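Local coordinates for protein phenylacetaldehyde dehydrogenase (Burkholderia cenocepacia, PDB 4O5H) that probably catalyses the NAD+-dependent oxidation of phenylacetaldehyde to phenylacetate, as a member of the aldehyde dehydrogenase family, at residues D93-M98 with A146-G151; A136-Y141 with L474-P479; F167-K172 with K504-N509; R250-D255 with L274-R279. One frame throughout, in Å; residues are numbered along the deposited sequence.

How the contacts relate
Contact 1 is a surface contact; contacts 2, 3 and 4 are partly buried, contact 2 nearest the middle of the chain. Helix 124-145 joins contacts 1 and 2: it carries residues 136-141 and leads into the loop of contact 1, and M98 of contact 1 packs on the backbone of F139. That loop runs on to touch the strand of contact 3 through I149 and K172. Strand 166-181 pairs in turn with strand 256-260, which contact 4 leads into. The chemistry follows the setting: a polar cluster with water in contact 1, an amide and a ring in contact 2, regular strand pairing in contact 3, water-bridged turns in contact 4. Contacts 2, 3 and 4 meet the second subunit.

Contact 1 (D93-M98 with A146-G151); sequences DRERLM and ATKIEG
E95 reaches from its helix to A146 and T147, the start of the loop that follows helix 124-145. Its CB lies 4.2 Å from CB of A146, whose small methyl lets the two backbones come close. CG stands anti to the backbone N (chi1 177°), which sends the extended chain out over T147. There E95 CD passes 3.7 Å and OE1 3.8 Å from T147 CG2, the side chains crossing at about a right angle. At the tip, T147 OG1 gives OE2 a hydrogen bond of 2.9 Å from 44° above the carboxylate plane. A water gives OE2 a second bond of 2.7 Å. K148 NZ binds that water, T147 OG1 and the carbonyl of G144, and at 4.0 Å from OE2 probably helps to keep the carboxylate negative. R94 NH2 passes A146 O without bonding it and donates to A200 O. Helix 91-107 lies against the end of helix 124-145 and beside helix 187-201, where M98 packs on L199 and A200.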
loop_
_atom_site.group_PDB
_atom_site.type_symbol
_atom_site.label_atom_id
_atom_site.label_comp_id
_atom_site.label_asym_id
_atom_site.label_seq_id
_atom_site.Cartn_x
_atom_site.Cartn_y
_atom_site.Cartn_z
ATOM N N ASP A 93 -27.049 8.383 -4.587
ATOM C CA ASP A 93 -27.215 9.164 -3.348
ATOM C C ASP A 93 -25.874 9.787 -2.937
ATOM O O ASP A 93 -25.797 10.956 -2.583
ATOM C CB ASP A 93 -27.759 8.300 -2.184
ATOM C CG ASP A 93 -29.148 7.746 -2.422
ATOM O OD1 ASP A 93 -29.979 8.385 -3.111
ATOM O OD2 ASP A 93 -29.415 6.634 -1.944
ATOM N N ARG A 94 -24.809 8.993 -2.970
ATOM C CA ARG A 94 -23.505 9.490 -2.594
ATOM C C ARG A 94 -23.076 10.624 -3.551
ATOM O O ARG A 94 -22.568 11.654 -3.131
ATOM C CB ARG A 94 -22.454 8.358 -2.595
ATOM C CG ARG A 94 -22.835 7.141 -1.746
ATOM C CD ARG A 94 -21.652 6.254 -1.350
ATOM N NE ARG A 94 -20.842 5.792 -2.472
ATOM C CZ ARG A 94 -21.026 4.638 -3.136
ATOM N NH1 ARG A 94 -22.023 3.812 -2.778
ATOM N NH2 ARG A 94 -20.214 4.303 -4.175
ATOM N N GLU A 95 -23.324 10.419 -4.832
ATOM C CA GLU A 95 -23.020 11.400 -5.867
ATOM C C GLU A 95 -23.739 12.711 -5.563
ATOM O O GLU A 95 -23.106 13.780 -5.533
ATOM C CB GLU A 95 -23.453 10.822 -7.228
ATOM C CG GLU A 95 -23.276 11.732 -8.426
ATOM C CD GLU A 95 -23.822 11.038 -9.675
ATOM O OE1 GLU A 95 -25.054 10.857 -9.774
ATOM O OE2 GLU A 95 -22.980 10.666 -10.545
ATOM N N ARG A 96 -25.039 12.614 -5.299
ATOM C CA ARG A 96 -25.873 13.795 -5.098
ATOM C C ARG A 96 -25.370 14.605 -3.911
ATOM O O ARG A 96 -25.197 15.836 -3.998
ATOM C CB ARG A 96 -27.329 13.407 -4.885
ATOM C CG ARG A 96 -28.238 14.627 -4.696
ATOM C CD ARG A 96 -29.675 14.303 -4.499
ATOM N NE ARG A 96 -30.276 13.595 -5.639
ATOM C CZ ARG A 96 -30.842 14.133 -6.740
ATOM N NH1 ARG A 96 -30.815 15.428 -7.001
ATOM N NH2 ARG A 96 -31.400 13.324 -7.629
ATOM N N LEU A 97 -25.127 13.916 -2.807
ATOM C CA LEU A 97 -24.719 14.589 -1.567
ATOM C C LEU A 97 -23.350 15.293 -1.738
ATOM O O LEU A 97 -23.146 16.396 -1.253
ATOM C CB LEU A 97 -24.668 13.625 -0.392
ATOM C CG LEU A 97 -26.026 13.038 0.028
ATOM C CD1 LEU A 97 -25.806 11.914 1.017
ATOM C CD2 LEU A 97 -26.895 14.093 0.652
ATOM N N MET A 98 -22.433 14.625 -2.404
ATOM C CA MET A 98 -21.104 15.203 -2.650
ATOM C C MET A 98 -21.222 16.427 -3.520
ATOM O O MET A 98 -20.505 17.406 -3.298
ATOM C CB MET A 98 -20.178 14.163 -3.261
ATOM C CG MET A 98 -19.841 13.040 -2.282
ATOM S SD MET A 98 -18.706 11.827 -2.985
ATOM C CE MET A 98 -17.247 12.810 -3.106
ATOM N N ALA A 146 -18.462 8.263 -7.901
ATOM C CA ALA A 146 -19.321 7.448 -7.091
ATOM C C ALA A 146 -20.179 6.494 -7.924
ATOM O O ALA A 146 -20.464 5.365 -7.461
ATOM C CB ALA A 146 -20.184 8.312 -6.199
ATOM N N THR A 147 -20.553 6.899 -9.144
ATOM C CA THR A 147 -21.388 6.073 -9.989
ATOM C C THR A 147 -20.607 5.257 -11.021
ATOM O O THR A 147 -21.229 4.550 -11.796
ATOM C CB THR A 147 -22.442 6.922 -10.738
ATOM O OG1 THR A 147 -21.820 8.086 -11.264
ATOM C CG2 THR A 147 -23.554 7.360 -9.736
ATOM N N LYS A 148 -19.269 5.323 -10.990
ATOM C CA LYS A 148 -18.437 4.792 -12.055
ATOM C C LYS A 148 -17.325 3.875 -11.545
ATOM O O LYS A 148 -16.314 3.665 -12.231
ATOM C CB LYS A 148 -17.864 5.952 -12.826
ATOM C CG LYS A 148 -18.935 6.798 -13.504
ATOM C CD LYS A 148 -18.389 8.078 -14.039
ATOM C CE LYS A 148 -19.504 9.018 -14.523
ATOM N NZ LYS A 148 -20.337 9.515 -13.386
ATOM N N ILE A 149 -17.501 3.317 -10.361
ATOM C CA ILE A 149 -16.511 2.372 -9.835
ATOM C C ILE A 149 -16.870 1.002 -10.420
ATOM O O ILE A 149 -17.980 0.541 -10.206
ATOM C CB ILE A 149 -16.539 2.361 -8.326
ATOM C CG1 ILE A 149 -16.024 3.708 -7.821
ATOM C CG2 ILE A 149 -15.628 1.267 -7.756
ATOM C CD1 ILE A 149 -16.554 4.074 -6.471
ATOM N N GLU A 150 -15.954 0.394 -11.192
ATOM C CA GLU A 150 -16.260 -0.827 -11.907
ATOM C C GLU A 150 -15.308 -1.951 -11.548
ATOM O O GLU A 150 -14.150 -1.731 -11.402
ATOM C CB GLU A 150 -16.323 -0.580 -13.401
ATOM C CG GLU A 150 -17.449 0.378 -13.733
ATOM C CD GLU A 150 -17.671 0.644 -15.204
ATOM O OE1 GLU A 150 -16.880 0.140 -16.070
ATOM O OE2 GLU A 150 -18.625 1.438 -15.503
ATOM N N GLY A 151 -15.853 -3.150 -11.280
ATOM C CA GLY A 151 -15.028 -4.366 -11.202
ATOM C C GLY A 151 -14.848 -4.965 -12.583
ATOM O O GLY A 151 -15.215 -4.326 -13.570
HETATM O O HOH W 1 -21.505 12.070 -12.321
#

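Contact 2 (A136-Y141 with L474-P479); sequences AQCFRY and LDNALP
The N476 side chain lies against the backbone of helix 124-145, packing on Q137, C138 and Y141. With CG anti to its own carbonyl carbon (chi1 -70°), the amide reaches the helix: OD1 comes 3.4 Å from Q137 CB, and ND2 3.4 Å from C138 CA. These are packing contacts, since OD1 meets the N-H of C138 at a poor angle. Q137 bends at chi2 (-77°), which carries its amide away from N476 to a weak bond from R140 NH1, while the C138 side chain touches W193 and A196 of helix 187-201. Y141 runs past N476 in the opposite direction and offers one ring face to the turn. The carbonyl oxygen of N476 sits 3.3 Å above that ring plane, toward the rim, and N476 CB adds an off-centre CH-pi contact, 4.2 Å from the centroid. The ring and the side-chain amide of N476 are 23° apart. The loop is a type I turn from D475 to L478, with an Asx turn in which D475 OD2 accepts from A477 N at 3.0 Å. In relatives such as ALDH2 the corresponding helix and loop contribute to the substrate tunnel, as probably here. The short amide of N476 and the small methyl of A477, its CB 3.9 Å from Y141 CE1, let the turn approach the helix and the flat ring. The Y141 hydroxyl bonds W145 NE1; D475 OD1 accepts from M158 N of the second subunit.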
loop_
_atom_site.group_PDB
_atom_site.type_symbol
_atom_site.label_atom_id
_atom_site.label_comp_id
_atom_site.label_asym_id
_atom_site.label_seq_id
_atom_site.Cartn_x
_atom_site.Cartn_y
_atom_site.Cartn_z
ATOM N N ALA A 136 -13.435 22.388 -3.233
ATOM C CA ALA A 136 -14.735 22.190 -3.851
ATOM C C ALA A 136 -14.654 21.296 -5.076
ATOM O O ALA A 136 -15.462 20.375 -5.247
ATOM C CB ALA A 136 -15.383 23.531 -4.205
ATOM N N GLN A 137 -13.692 21.563 -5.952
ATOM C CA GLN A 137 -13.578 20.757 -7.149
ATOM C C GLN A 137 -13.220 19.310 -6.833
ATOM O O GLN A 137 -13.604 18.427 -7.572
ATOM C CB GLN A 137 -12.556 21.331 -8.160
ATOM C CG GLN A 137 -12.985 22.640 -8.770
ATOM C CD GLN A 137 -14.048 22.498 -9.864
ATOM O OE1 GLN A 137 -14.671 21.445 -10.047
ATOM N NE2 GLN A 137 -14.301 23.593 -10.545
ATOM N N CYS A 138 -12.454 19.075 -5.762
ATOM C CA CYS A 138 -12.118 17.718 -5.383
ATOM C C CYS A 138 -13.386 16.947 -5.029
ATOM O O CYS A 138 -13.591 15.853 -5.512
ATOM C CB CYS A 138 -11.169 17.690 -4.195
ATOM S SG CYS A 138 -10.609 16.020 -3.783
ATOM N N PHE A 139 -14.275 17.540 -4.208
ATOM C CA PHE A 139 -15.553 16.902 -3.937
ATOM C C PHE A 139 -16.388 16.687 -5.203
ATOM O O PHE A 139 -17.012 15.657 -5.355
ATOM C CB PHE A 139 -16.357 17.682 -2.894
ATOM C CG PHE A 139 -15.868 17.476 -1.466
ATOM C CD1 PHE A 139 -16.103 16.265 -0.825
ATOM C CD2 PHE A 139 -15.138 18.462 -0.819
ATOM C CE1 PHE A 139 -15.631 16.045 0.463
ATOM C CE2 PHE A 139 -14.672 18.262 0.492
ATOM C CZ PHE A 139 -14.911 17.045 1.121
ATOM N N ARG A 140 -16.396 17.662 -6.106
ATOM C CA ARG A 140 -17.198 17.525 -7.336
ATOM C C ARG A 140 -16.628 16.413 -8.247
ATOM O O ARG A 140 -17.376 15.544 -8.747
ATOM C CB ARG A 140 -17.273 18.865 -8.105
ATOM C CG ARG A 140 -18.130 18.774 -9.372
ATOM C CD ARG A 140 -18.433 20.138 -9.933
ATOM N NE ARG A 140 -19.209 20.949 -9.018
ATOM C CZ ARG A 140 -18.810 22.107 -8.495
ATOM N NH1 ARG A 140 -17.628 22.631 -8.769
ATOM N NH2 ARG A 140 -19.612 22.779 -7.662
ATOM N N TYR A 141 -15.304 16.450 -8.457
ATOM C CA TYR A 141 -14.630 15.446 -9.305
ATOM C C TYR A 141 -14.906 14.036 -8.759
ATOM O O TYR A 141 -15.364 13.133 -9.487
ATOM C CB TYR A 141 -13.146 15.748 -9.396
ATOM C CG TYR A 141 -12.323 14.676 -10.085
ATOM C CD1 TYR A 141 -12.194 14.648 -11.445
ATOM C CD2 TYR A 141 -11.757 13.636 -9.351
ATOM C CE1 TYR A 141 -11.472 13.644 -12.076
ATOM C CE2 TYR A 141 -11.058 12.613 -9.969
ATOM C CZ TYR A 141 -10.904 12.641 -11.338
ATOM O OH TYR A 141 -10.209 11.607 -11.962
ATOM N N LEU A 474 -1.421 21.255 -9.379
ATOM C CA LEU A 474 -2.346 20.175 -9.041
ATOM C C LEU A 474 -3.521 20.122 -10.013
ATOM O O LEU A 474 -3.998 21.159 -10.458
ATOM C CB LEU A 474 -3.004 20.448 -7.654
ATOM N N ASP A 475 -4.055 18.935 -10.252
ATOM C CA ASP A 475 -5.369 18.783 -10.852
ATOM C C ASP A 475 -5.992 17.529 -10.272
ATOM O O ASP A 475 -5.300 16.539 -10.038
ATOM C CB ASP A 475 -5.295 18.676 -12.366
ATOM C CG ASP A 475 -6.653 18.749 -13.010
ATOM O OD1 ASP A 475 -7.217 19.861 -13.110
ATOM O OD2 ASP A 475 -7.229 17.675 -13.328
ATOM N N ASN A 476 -7.297 17.587 -10.022
ATOM C CA ASN A 476 -8.015 16.470 -9.426
ATOM C C ASN A 476 -7.943 15.170 -10.218
ATOM O O ASN A 476 -8.122 14.080 -9.661
ATOM C CB ASN A 476 -9.477 16.864 -9.154
ATOM C CG ASN A 476 -9.589 17.867 -8.023
ATOM O OD1 ASN A 476 -10.050 19.020 -8.228
ATOM N ND2 ASN A 476 -9.078 17.527 -6.888
ATOM N N ALA A 477 -7.683 15.260 -11.527
ATOM C CA ALA A 477 -7.583 14.089 -12.364
ATOM C C ALA A 477 -6.180 13.458 -12.406
ATOM O O ALA A 477 -6.009 12.395 -12.982
ATOM C CB ALA A 477 -8.029 14.416 -13.782
ATOM N N LEU A 478 -5.198 14.107 -11.812
ATOM C CA LEU A 478 -3.814 13.636 -11.908
ATOM C C LEU A 478 -3.302 13.178 -10.536
ATOM O O LEU A 478 -3.177 13.987 -9.631
ATOM C CB LEU A 478 -2.893 14.724 -12.451
ATOM C CG LEU A 478 -1.474 14.257 -12.791
ATOM C CD1 LEU A 478 -1.463 13.312 -13.975
ATOM C CD2 LEU A 478 -0.574 15.464 -13.099
ATOM N N PRO A 479 -3.004 11.888 -10.405
ATOM C CA PRO A 479 -2.584 11.387 -9.102
ATOM C C PRO A 479 -1.273 12.010 -8.628
ATOM O O PRO A 479 -0.395 12.360 -9.428
ATOM C CB PRO A 479 -2.437 9.886 -9.314
ATOM C CG PRO A 479 -3.201 9.571 -10.561
ATOM C CD PRO A 479 -3.149 10.815 -11.404
#

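Contact 3 (F167-K172 with K504-N509); sequences FAYTRK and KSVMMN
Two antiparallel strands, 167-172 and 504-509, pair in the arm that in aldehyde dehydrogenases serves oligomerisation, far from the centre of the chain. Their directions differ by 155°, and six backbone hydrogen bonds join F167 to M508, Y169 to V506 and R171 to K504; that from V506 N to Y169 O measures 2.8 Å. Between them, A168 with M507 and T170 with S505 form non-hydrogen-bonded pairs, small residues among them suiting the 4.3 Å approach of A168 CA to M507 CA. Strand 504-509 also pairs in parallel with a strand of the second subunit, extending the sheet across the interface. On the face of F167, Y169 and R171, the tyrosine CG sits between backbone N and carbonyl carbon (chi1 65°). This folds its ring over V506, whose CB makes a CH-pi contact 3.7 Å from the centroid, 18° off the normal. V506 CG1 reaches Y169 CE1 at 3.5 Å; M508 CE comes to the ring's edge, 3.8 Å from Y169 OH. R171 and K504 run side by side, CD to CD 4.1 Å; E173 makes a salt bridge with each, and K504 NZ also donates to I461 O and V458 O of the second subunit.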
loop_
_atom_site.group_PDB
_atom_site.type_symbol
_atom_site.label_atom_id
_atom_site.label_comp_id
_atom_site.label_asym_id
_atom_site.label_seq_id
_atom_site.Cartn_x
_atom_site.Cartn_y
_atom_site.Cartn_z
ATOM N N PHE A 167 -17.958 -18.879 -13.693
ATOM C CA PHE A 167 -18.292 -17.478 -13.833
ATOM C C PHE A 167 -17.473 -16.730 -12.784
ATOM O O PHE A 167 -17.648 -16.989 -11.614
ATOM C CB PHE A 167 -19.779 -17.285 -13.605
ATOM C CG PHE A 167 -20.203 -15.847 -13.562
ATOM C CD1 PHE A 167 -20.062 -15.037 -14.697
ATOM C CD2 PHE A 167 -20.768 -15.314 -12.421
ATOM C CE1 PHE A 167 -20.462 -13.711 -14.670
ATOM C CE2 PHE A 167 -21.183 -13.989 -12.382
ATOM C CZ PHE A 167 -21.017 -13.175 -13.503
ATOM N N ALA A 168 -16.613 -15.807 -13.209
ATOM C CA ALA A 168 -15.646 -15.144 -12.315
ATOM C C ALA A 168 -15.548 -13.641 -12.563
ATOM O O ALA A 168 -15.635 -13.202 -13.710
ATOM C CB ALA A 168 -14.269 -15.767 -12.500
ATOM N N TYR A 169 -15.510 -12.875 -11.480
ATOM C CA TYR A 169 -15.530 -11.428 -11.515
ATOM C C TYR A 169 -14.950 -10.847 -10.247
ATOM O O TYR A 169 -14.667 -11.565 -9.330
ATOM C CB TYR A 169 -16.939 -10.897 -11.748
ATOM C CG TYR A 169 -17.951 -11.166 -10.648
ATOM C CD1 TYR A 169 -18.675 -12.361 -10.601
ATOM C CD2 TYR A 169 -18.214 -10.217 -9.672
ATOM C CE1 TYR A 169 -19.594 -12.602 -9.584
ATOM C CE2 TYR A 169 -19.164 -10.448 -8.650
ATOM C CZ TYR A 169 -19.847 -11.651 -8.625
ATOM O OH TYR A 169 -20.762 -11.896 -7.644
ATOM N N THR A 170 -14.654 -9.549 -10.270
ATOM C CA THR A 170 -14.206 -8.804 -9.119
ATOM C C THR A 170 -15.236 -7.730 -8.761
ATOM O O THR A 170 -15.937 -7.176 -9.646
ATOM C CB THR A 170 -12.812 -8.161 -9.304
ATOM O OG1 THR A 170 -12.871 -7.203 -10.357
ATOM C CG2 THR A 170 -11.768 -9.219 -9.630
ATOM N N ARG A 171 -15.361 -7.488 -7.467
ATOM C CA ARG A 171 -16.171 -6.416 -6.886
ATOM C C ARG A 171 -15.277 -5.478 -6.198
ATOM O O ARG A 171 -14.292 -5.900 -5.560
ATOM C CB ARG A 171 -17.007 -6.914 -5.737
ATOM C CG ARG A 171 -18.146 -7.768 -6.098
ATOM C CD ARG A 171 -18.776 -8.458 -4.882
ATOM N NE ARG A 171 -19.099 -7.597 -3.762
ATOM C CZ ARG A 171 -20.179 -6.840 -3.637
ATOM N NH1 ARG A 171 -21.130 -6.816 -4.564
ATOM N NH2 ARG A 171 -20.311 -6.108 -2.559
ATOM N N LYS A 172 -15.582 -4.195 -6.268
ATOM C CA LYS A 172 -14.802 -3.241 -5.528
ATOM C C LYS A 172 -15.658 -2.800 -4.357
ATOM O O LYS A 172 -16.760 -2.326 -4.562
ATOM C CB LYS A 172 -14.338 -2.106 -6.438
ATOM C CG LYS A 172 -13.276 -2.565 -7.401
ATOM C CD LYS A 172 -12.650 -1.397 -8.126
ATOM C CE LYS A 172 -11.604 -1.895 -9.118
ATOM N NZ LYS A 172 -11.275 -0.750 -10.034
ATOM N N LYS A 504 -12.677 -7.790 -4.112
ATOM C CA LYS A 504 -13.133 -9.134 -3.786
ATOM C C LYS A 504 -13.291 -9.902 -5.086
ATOM O O LYS A 504 -14.108 -9.516 -5.935
ATOM C CB LYS A 504 -14.462 -9.093 -3.014
ATOM C CG LYS A 504 -15.112 -10.465 -2.765
ATOM C CD LYS A 504 -16.456 -10.371 -2.065
ATOM C CE LYS A 504 -16.304 -10.048 -0.600
ATOM N NZ LYS A 504 -17.618 -9.644 0.011
ATOM N N SER A 505 -12.545 -10.982 -5.242
ATOM C CA SER A 505 -12.752 -11.873 -6.364
ATOM C C SER A 505 -13.893 -12.864 -6.032
ATOM O O SER A 505 -13.990 -13.339 -4.925
ATOM C CB SER A 505 -11.491 -12.636 -6.685
ATOM O OG SER A 505 -10.500 -11.766 -7.153
ATOM N N VAL A 506 -14.730 -13.154 -7.022
ATOM C CA VAL A 506 -15.833 -14.082 -6.891
ATOM C C VAL A 506 -15.724 -15.106 -8.014
ATOM O O VAL A 506 -15.579 -14.727 -9.183
ATOM C CB VAL A 506 -17.187 -13.348 -6.990
ATOM C CG1 VAL A 506 -18.351 -14.312 -6.776
ATOM C CG2 VAL A 506 -17.247 -12.234 -5.940
ATOM N N MET A 507 -15.816 -16.384 -7.679
ATOM C CA MET A 507 -15.655 -17.430 -8.663
ATOM C C MET A 507 -16.680 -18.508 -8.418
ATOM O O MET A 507 -16.619 -19.211 -7.425
ATOM C CB MET A 507 -14.237 -18.014 -8.576
ATOM C CG MET A 507 -13.921 -19.065 -9.633
ATOM S SD MET A 507 -12.299 -19.855 -9.383
ATOM C CE MET A 507 -11.162 -19.086 -10.470
ATOM N N MET A 508 -17.613 -18.635 -9.350
ATOM C CA MET A 508 -18.756 -19.526 -9.213
ATOM C C MET A 508 -18.653 -20.679 -10.201
ATOM O O MET A 508 -18.563 -20.475 -11.403
ATOM C CB MET A 508 -20.030 -18.787 -9.499
ATOM C CG MET A 508 -20.230 -17.534 -8.679
ATOM S SD MET A 508 -21.965 -17.056 -8.594
ATOM C CE MET A 508 -21.881 -15.517 -7.724
ATOM N N ASN A 509 -18.684 -21.894 -9.681
ATOM C CA ASN A 509 -18.771 -23.070 -10.518
ATOM C C ASN A 509 -20.244 -23.392 -10.706
ATOM O O ASN A 509 -20.919 -23.828 -9.760
ATOM C CB ASN A 509 -18.056 -24.235 -9.869
ATOM C CG ASN A 509 -18.227 -25.533 -10.630
ATOM O OD1 ASN A 509 -18.670 -25.598 -11.754
ATOM N ND2 ASN A 509 -17.850 -26.606 -9.968
#

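Contact 4 (R250-D255 with L274-R279); sequences RDPRID and LDNMTR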
loop_
_atom_site.group_PDB
_atom_site.type_symbol
_atom_site.label_atom_id
_atom_site.label_comp_id
_atom_site.label_asym_id
_atom_site.label_seq_id
_atom_site.Cartn_x
_atom_site.Cartn_y
_atom_site.Cartn_z
ATOM N N ARG A 250 -3.676 3.672 16.040
ATOM C CA ARG A 250 -3.605 2.381 16.719
ATOM C C ARG A 250 -4.955 1.677 16.856
ATOM O O ARG A 250 -5.019 0.549 17.348
ATOM C CB ARG A 250 -3.104 2.560 18.161
ATOM C CG ARG A 250 -1.754 3.159 18.371
ATOM C CD ARG A 250 -1.339 2.987 19.855
ATOM N NE ARG A 250 -2.295 3.646 20.778
ATOM C CZ ARG A 250 -2.185 4.908 21.217
ATOM N NH1 ARG A 250 -1.163 5.657 20.833
ATOM N NH2 ARG A 250 -3.094 5.427 22.030
ATOM N N ASP A 251 -6.053 2.339 16.485
ATOM C CA ASP A 251 -7.351 1.766 16.736
ATOM C C ASP A 251 -7.562 0.590 15.789
ATOM O O ASP A 251 -7.479 0.759 14.594
ATOM C CB ASP A 251 -8.460 2.806 16.593
ATOM C CG ASP A 251 -9.751 2.374 17.246
ATOM O OD1 ASP A 251 -10.246 1.283 16.953
ATOM O OD2 ASP A 251 -10.302 3.149 18.079
ATOM N N PRO A 252 -7.848 -0.621 16.328
ATOM C CA PRO A 252 -7.974 -1.759 15.410
ATOM C C PRO A 252 -9.274 -1.741 14.650
ATOM O O PRO A 252 -9.483 -2.567 13.790
ATOM C CB PRO A 252 -7.877 -2.989 16.343
ATOM C CG PRO A 252 -8.331 -2.466 17.698
ATOM C CD PRO A 252 -7.812 -1.043 17.745
ATOM N N ARG A 253 -10.170 -0.812 14.959
ATOM C CA ARG A 253 -11.474 -0.758 14.275
ATOM C C ARG A 253 -11.507 0.131 13.051
ATOM O O ARG A 253 -12.535 0.183 12.364
ATOM C CB ARG A 253 -12.604 -0.358 15.242
ATOM C CG ARG A 253 -12.710 -1.243 16.465
ATOM C CD ARG A 253 -13.567 -0.577 17.528
ATOM N NE ARG A 253 -12.956 0.700 17.967
ATOM C CZ ARG A 253 -13.576 1.582 18.770
ATOM N NH1 ARG A 253 -14.834 1.368 19.202
ATOM N NH2 ARG A 253 -12.961 2.703 19.132
ATOM N N ILE A 254 -10.410 0.860 12.767
ATOM C CA ILE A 254 -10.256 1.447 11.449
ATOM C C ILE A 254 -9.730 0.389 10.479
ATOM O O ILE A 254 -9.099 -0.579 10.883
ATOM C CB ILE A 254 -9.396 2.727 11.439
ATOM C CG1 ILE A 254 -7.937 2.461 11.776
ATOM C CG2 ILE A 254 -9.964 3.747 12.388
ATOM C CD1 ILE A 254 -7.020 3.597 11.367
ATOM N N ASP A 255 -10.022 0.567 9.206
ATOM C CA ASP A 255 -9.580 -0.345 8.143
ATOM C C ASP A 255 -8.432 0.239 7.303
ATOM O O ASP A 255 -7.628 -0.494 6.730
ATOM C CB ASP A 255 -10.779 -0.643 7.264
ATOM C CG ASP A 255 -11.884 -1.315 8.054
ATOM O OD1 ASP A 255 -11.602 -2.375 8.662
ATOM O OD2 ASP A 255 -12.993 -0.757 8.128
ATOM N N LEU A 274 0.368 -1.329 10.971
ATOM C CA LEU A 274 0.755 -2.678 10.640
ATOM C C LEU A 274 0.378 -3.673 11.721
ATOM O O LEU A 274 0.033 -4.807 11.419
ATOM C CB LEU A 274 2.242 -2.785 10.449
ATOM C CG LEU A 274 2.745 -2.980 9.054
ATOM C CD1 LEU A 274 4.241 -3.231 9.171
ATOM C CD2 LEU A 274 2.077 -4.200 8.365
ATOM N N ASP A 275 0.490 -3.268 12.972
ATOM C CA ASP A 275 0.187 -4.190 14.043
ATOM C C ASP A 275 -1.249 -4.646 14.044
ATOM O O ASP A 275 -1.521 -5.700 14.568
ATOM C CB ASP A 275 0.613 -3.606 15.372
ATOM C CG ASP A 275 2.145 -3.700 15.560
ATOM O OD1 ASP A 275 2.784 -4.669 15.030
ATOM O OD2 ASP A 275 2.674 -2.825 16.241
ATOM N N ASN A 276 -2.138 -3.873 13.415
ATOM C CA ASN A 276 -3.524 -4.270 13.198
ATOM C C ASN A 276 -3.834 -4.689 11.766
ATOM O O ASN A 276 -5.001 -4.886 11.411
ATOM C CB ASN A 276 -4.445 -3.088 13.546
ATOM C CG ASN A 276 -4.311 -2.664 14.991
ATOM O OD1 ASN A 276 -4.259 -3.508 15.846
ATOM N ND2 ASN A 276 -4.270 -1.383 15.261
ATOM N N MET A 277 -2.805 -4.810 10.933
ATOM C CA MET A 277 -2.982 -5.037 9.489
ATOM C C MET A 277 -3.946 -4.025 8.862
ATOM O O MET A 277 -4.701 -4.345 7.938
ATOM C CB MET A 277 -3.384 -6.478 9.212
ATOM C CG MET A 277 -2.914 -7.032 7.867
ATOM S SD MET A 277 -1.179 -6.746 7.434
ATOM C CE MET A 277 -0.352 -7.470 8.774
ATOM N N THR A 278 -3.860 -2.789 9.341
ATOM C CA THR A 278 -4.575 -1.657 8.755
ATOM C C THR A 278 -3.880 -1.208 7.451
ATOM O O THR A 278 -2.665 -1.083 7.412
ATOM C CB THR A 278 -4.565 -0.515 9.777
ATOM O OG1 THR A 278 -5.152 -0.964 10.986
ATOM C CG2 THR A 278 -5.332 0.709 9.268
ATOM N N ARG A 279 -4.639 -0.973 6.389
ATOM C CA ARG A 279 -4.077 -0.566 5.142
ATOM C C ARG A 279 -3.569 0.839 5.325
ATOM O O ARG A 279 -4.082 1.577 6.153
ATOM C CB ARG A 279 -5.124 -0.553 4.017
ATOM C CG ARG A 279 -5.562 -1.940 3.559
ATOM C CD ARG A 279 -6.580 -2.639 4.425
ATOM N NE ARG A 279 -6.862 -3.921 3.752
ATOM C CZ ARG A 279 -6.490 -5.133 4.171
ATOM N NH1 ARG A 279 -5.857 -5.331 5.346
ATOM N NH2 ARG A 279 -6.734 -6.178 3.355
HETATM O O HOH W 2 -4.958 0.742 13.158
HETATM O O HOH W 3 -7.630 -4.512 13.001
HETATM O O HOH W 4 -7.221 -2.569 10.884
#
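R279 N donates to D255 O across the contact at 3.0 Å, where the two turns come together. Residues 250-255 make a type I turn from D251 to I254, while 274-279 ends helix 263-275 with a Schellman motif, M277 taking the positive phi that reverses the chain. The first turn carries its own brace: D251 OD1 accepts from R253 N in an Asx turn, and the R253 guanidinium comes back side-on and in plane, NE to OD1 at 3.0 Å and NH2 to OD2 at 2.9 Å. Across the contact, N276 sends ND2 to R250 O at 2.9 Å, from above the carbonyl plane rather than on a lone pair. N276 OD1 rests 3.7 Å from P252 CB. Three waters lie between: one links D251 O with N276 ND2 and T278 OG1; the others are within bonding distance of P252 O, I254 O and N276 O, though not all these bonds need form together, and the one near I254 donates to T278 OG1. T278 suits this seam: its hydroxyl binds water while CG2, anti to the backbone N, packs 3.9 Å from I254 CD1. R279 bends at chi2 and reaches a salt bridge with E502, and D255 OD2 takes R78 and V177 N. Parallel strands 256-260 and 279-283, joined through helix 263-275, form a beta-alpha-beta crossover, consistent with the Rossmann-like nucleotide-binding domain of aldehyde dehydrogenases.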